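Local coordinates for endoglucanase (Mytilus edulis, PDB 1WC2), which hydrolyses internal beta-1,4-glucosidic linkages in cellulose and related beta-glucans, acts on soluble carboxymethylcellulose and also has expansin activity, at residues Ile73-Thr78 with Lys95-Thr100. Residues are numbered along the deposited sequence; the frame is centred on the assembly and turned at random. Where two conformers were deposited one is given.
Sequences IKLTTT and KTFMIT
With chi1 of -63° in Leu-75 and -61° in Phe-97, both side chains start out beside their own backbone N, and on the shared sheet face the leucine branch CD1 approaches the phenyl ring obliquely, lying 3.9 Å from Phe-97 CE1. The two side chains run at about a right angle to each other. Further along this face Ile-73 meets Ile-99, CG1 of the former standing 4.0 Å from CD1 of the latter, which extends the apolar contact beyond the Ile-73 and Phe-97 pair. On the other face Thr-96 sets its hydroxyl against the base of Lys-74, with OG1 3.4 Å from Lys-74 CB, a van der Waals contact beside the root of an extended chain that carries the amino group clear of strand 95-100.

The backbones form an antiparallel pair. Ile-73 and Phe-97 exchange two nearly straight bonds, each 2.9 Å long, from Ile-73 N to Phe-97 O and from Phe-97 N to Ile-73 O. Ile-73 O also receives a CA-H...O contact from Thr-96 CA and lies near the plane of the Phe-97 ring, at its edge. Leu-75 N reaches Lys-95 O over the same 2.9 Å, but the return bond from Lys-95 N to Leu-75 O stretches to 3.3 Å and bends to 141°.

The pair belongs to the double-psi beta-barrel of this family 45 glycoside hydrolase, with the Phe-97 side chain about 9 Å from that of Asp-132, the probable proton donor. Strand 148-155 pairs with the other edge of 73-78 and its Trp-152 touches Leu-75; strand 49-53 runs parallel to 95-100. Lys-95 reaches a salt bridge with Asp-164, while helix 157-163 packs Glu-160 against Thr-96.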
ATOM      1  N   ILE A  73       5.068   0.169  -5.496  1.00  7.16           N
ATOM      2  CA  ILE A  73       5.865   0.519  -4.330  1.00  7.47           C
ATOM      3  C   ILE A  73       6.511  -0.752  -3.778  1.00  7.03           C
ATOM      4  O   ILE A  73       5.818  -1.695  -3.402  1.00  6.88           O
ATOM      5  CB  ILE A  73       4.984   1.143  -3.212  1.00  7.86           C
ATOM      6  CG1 ILE A  73       4.149   2.319  -3.726  1.00 10.09           C
ATOM      7  CG2 ILE A  73       5.865   1.501  -2.000  1.00  7.77           C
ATOM      8  CD1 ILE A  73       4.941   3.478  -4.150  1.00 11.45           C
ATOM      9  N   LYS A  74       7.842  -0.767  -3.736  1.00  7.07           N
ATOM     10  CA  LYS A  74       8.603  -1.856  -3.138  1.00  7.14           C
ATOM     11  C   LYS A  74       8.800  -1.582  -1.654  1.00  6.77           C
ATOM     12  O   LYS A  74       9.353  -0.537  -1.279  1.00  7.22           O
ATOM     13  CB  LYS A  74       9.953  -2.011  -3.841  1.00  7.85           C
ATOM     14  CG  LYS A  74      10.786  -3.176  -3.311  1.00  9.77           C
ATOM     15  CD  LYS A  74      12.089  -3.356  -4.083  0.50 11.58           C
ATOM     16  CE  LYS A  74      12.941  -4.506  -3.537  0.50 11.91           C
ATOM     17  NZ  LYS A  74      14.276  -4.534  -4.200  0.50 12.45           N
ATOM     18  N   LEU A  75       8.316  -2.496  -0.817  1.00  6.90           N
ATOM     19  CA  LEU A  75       8.427  -2.396   0.632  1.00  7.08           C
ATOM     20  C   LEU A  75       9.503  -3.344   1.129  1.00  7.14           C
ATOM     21  O   LEU A  75       9.551  -4.496   0.697  1.00  8.34           O
ATOM     22  CB  LEU A  75       7.099  -2.765   1.285  1.00  7.11           C
ATOM     23  CG  LEU A  75       5.896  -1.867   0.968  1.00  7.06           C
ATOM     24  CD1 LEU A  75       4.688  -2.332   1.769  1.00  8.39           C
ATOM     25  CD2 LEU A  75       6.213  -0.409   1.260  1.00  6.79           C
ATOM     26  N   THR A  76      10.352  -2.865   2.037  1.00  6.77           N
ATOM     27  CA  THR A  76      11.377  -3.673   2.694  1.00  7.05           C
ATOM     28  C   THR A  76      11.140  -3.639   4.200  1.00  6.38           C
ATOM     29  O   THR A  76      11.015  -2.562   4.785  1.00  7.19           O
ATOM     30  CB  THR A  76      12.774  -3.119   2.350  1.00  7.43           C
ATOM     31  OG1 THR A  76      12.971  -3.184   0.928  1.00  8.10           O
ATOM     32  CG2 THR A  76      13.874  -3.978   2.990  1.00  8.32           C
ATOM     33  N   THR A  77      11.081  -4.803   4.849  1.00  6.93           N
ATOM     34  CA  THR A  77      10.803  -4.835   6.285  1.00  7.02           C
ATOM     35  C   THR A  77      11.999  -4.320   7.078  1.00  7.00           C
ATOM     36  O   THR A  77      13.159  -4.601   6.743  1.00  7.66           O
ATOM     37  CB  THR A  77      10.445  -6.251   6.767  1.00  7.44           C
ATOM     38  OG1 THR A  77      11.535  -7.140   6.480  1.00  8.00           O
ATOM     39  CG2 THR A  77       9.204  -6.786   6.044  1.00  8.08           C
ATOM     40  N   THR A  78      11.726  -3.538   8.116  1.00  7.02           N
ATOM     41  CA  THR A  78      12.768  -3.093   9.037  1.00  7.48           C
ATOM     42  C   THR A  78      13.067  -4.132  10.118  1.00  8.33           C
ATOM     43  O   THR A  78      14.117  -4.065  10.758  1.00  9.29           O
ATOM     44  CB  THR A  78      12.371  -1.805   9.761  1.00  7.30           C
ATOM     45  OG1 THR A  78      11.220  -2.074  10.578  1.00  7.54           O
ATOM     46  CG2 THR A  78      12.011  -0.671   8.783  1.00  7.16           C
ATOM     47  N   LYS A  95       8.700  -7.162  -0.964  1.00  8.41           N
ATOM     48  CA  LYS A  95       7.776  -7.427  -2.058  1.00  7.97           C
ATOM     49  C   LYS A  95       7.281  -6.076  -2.586  1.00  7.43           C
ATOM     50  O   LYS A  95       7.354  -5.059  -1.879  1.00  7.33           O
ATOM     51  CB  LYS A  95       6.568  -8.263  -1.602  1.00  8.73           C
ATOM     52  CG  LYS A  95       6.860  -9.724  -1.245  1.00  9.37           C
ATOM     53  CD  LYS A  95       7.362 -10.535  -2.427  1.00 10.06           C
ATOM     54  CE  LYS A  95       7.500 -12.019  -2.084  1.00 10.83           C
ATOM     55  NZ  LYS A  95       8.158 -12.791  -3.168  1.00 11.84           N
ATOM     56  N   THR A  96       6.752  -6.087  -3.804  1.00  7.32           N
ATOM     57  CA  THR A  96       6.254  -4.888  -4.466  1.00  6.87           C
ATOM     58  C   THR A  96       4.728  -4.953  -4.634  1.00  6.72           C
ATOM     59  O   THR A  96       4.176  -5.982  -5.064  1.00  7.57           O
ATOM     60  CB  THR A  96       6.956  -4.729  -5.823  1.00  7.27           C
ATOM     61  OG1 THR A  96       8.344  -4.439  -5.620  1.00  8.22           O
ATOM     62  CG2 THR A  96       6.404  -3.550  -6.627  1.00  7.40           C
ATOM     63  N   PHE A  97       4.067  -3.841  -4.316  1.00  6.58           N
ATOM     64  CA  PHE A  97       2.616  -3.723  -4.316  1.00  6.56           C
ATOM     65  C   PHE A  97       2.188  -2.640  -5.294  1.00  6.70           C
ATOM     66  O   PHE A  97       2.729  -1.536  -5.288  1.00  7.72           O
ATOM     67  CB  PHE A  97       2.111  -3.384  -2.903  1.00  6.75           C
ATOM     68  CG  PHE A  97       2.444  -4.436  -1.880  1.00  6.73           C
ATOM     69  CD1 PHE A  97       3.711  -4.495  -1.317  1.00  7.90           C
ATOM     70  CD2 PHE A  97       1.503  -5.381  -1.493  1.00  7.86           C
ATOM     71  CE1 PHE A  97       4.046  -5.484  -0.405  1.00  8.61           C
ATOM     72  CE2 PHE A  97       1.834  -6.372  -0.565  1.00  8.66           C
ATOM     73  CZ  PHE A  97       3.107  -6.421  -0.026  1.00  9.29           C
ATOM     74  N   MET A  98       1.189  -2.926  -6.120  1.00  6.55           N
ATOM     75  CA  MET A  98       0.571  -1.904  -6.970  1.00  6.66           C
ATOM     76  C   MET A  98      -0.551  -1.189  -6.213  1.00  6.26           C
ATOM     77  O   MET A  98      -1.425  -1.853  -5.637  1.00  6.66           O
ATOM     78  CB  MET A  98      -0.005  -2.524  -8.242  1.00  6.97           C
ATOM     79  CG  MET A  98      -0.669  -1.489  -9.158  1.00  7.77           C
ATOM     80  SD  MET A  98      -1.312  -2.190 -10.704  1.00  8.48           S
ATOM     81  CE  MET A  98       0.254  -2.389 -11.636  1.00  8.23           C
ATOM     82  N   ILE A  99      -0.552   0.146  -6.250  1.00  5.83           N
ATOM     83  CA  ILE A  99      -1.655   0.920  -5.682  1.00  6.18           C
ATOM     84  C   ILE A  99      -2.876   0.781  -6.605  1.00  6.13           C
ATOM     85  O   ILE A  99      -2.842   1.211  -7.763  1.00  6.92           O
ATOM     86  CB  ILE A  99      -1.263   2.407  -5.497  1.00  6.24           C
ATOM     87  CG1 ILE A  99      -0.148   2.536  -4.446  1.00  6.29           C
ATOM     88  CG2 ILE A  99      -2.481   3.244  -5.119  1.00  6.61           C
ATOM     89  CD1 ILE A  99       0.507   3.919  -4.387  1.00  6.91           C
ATOM     90  N   THR A 100      -3.939   0.165  -6.089  1.00  5.85           N
ATOM     91  CA  THR A 100      -5.191   0.017  -6.828  1.00  6.50           C
ATOM     92  C   THR A 100      -6.370   0.679  -6.126  1.00  5.95           C
ATOM     93  O   THR A 100      -7.479   0.662  -6.660  1.00  6.82           O
ATOM     94  CB  THR A 100      -5.540  -1.475  -7.061  1.00  7.17           C
ATOM     95  OG1 THR A 100      -5.681  -2.124  -5.783  1.00  7.73           O
ATOM     96  CG2 THR A 100      -4.452  -2.190  -7.872  1.00  7.52           C
TER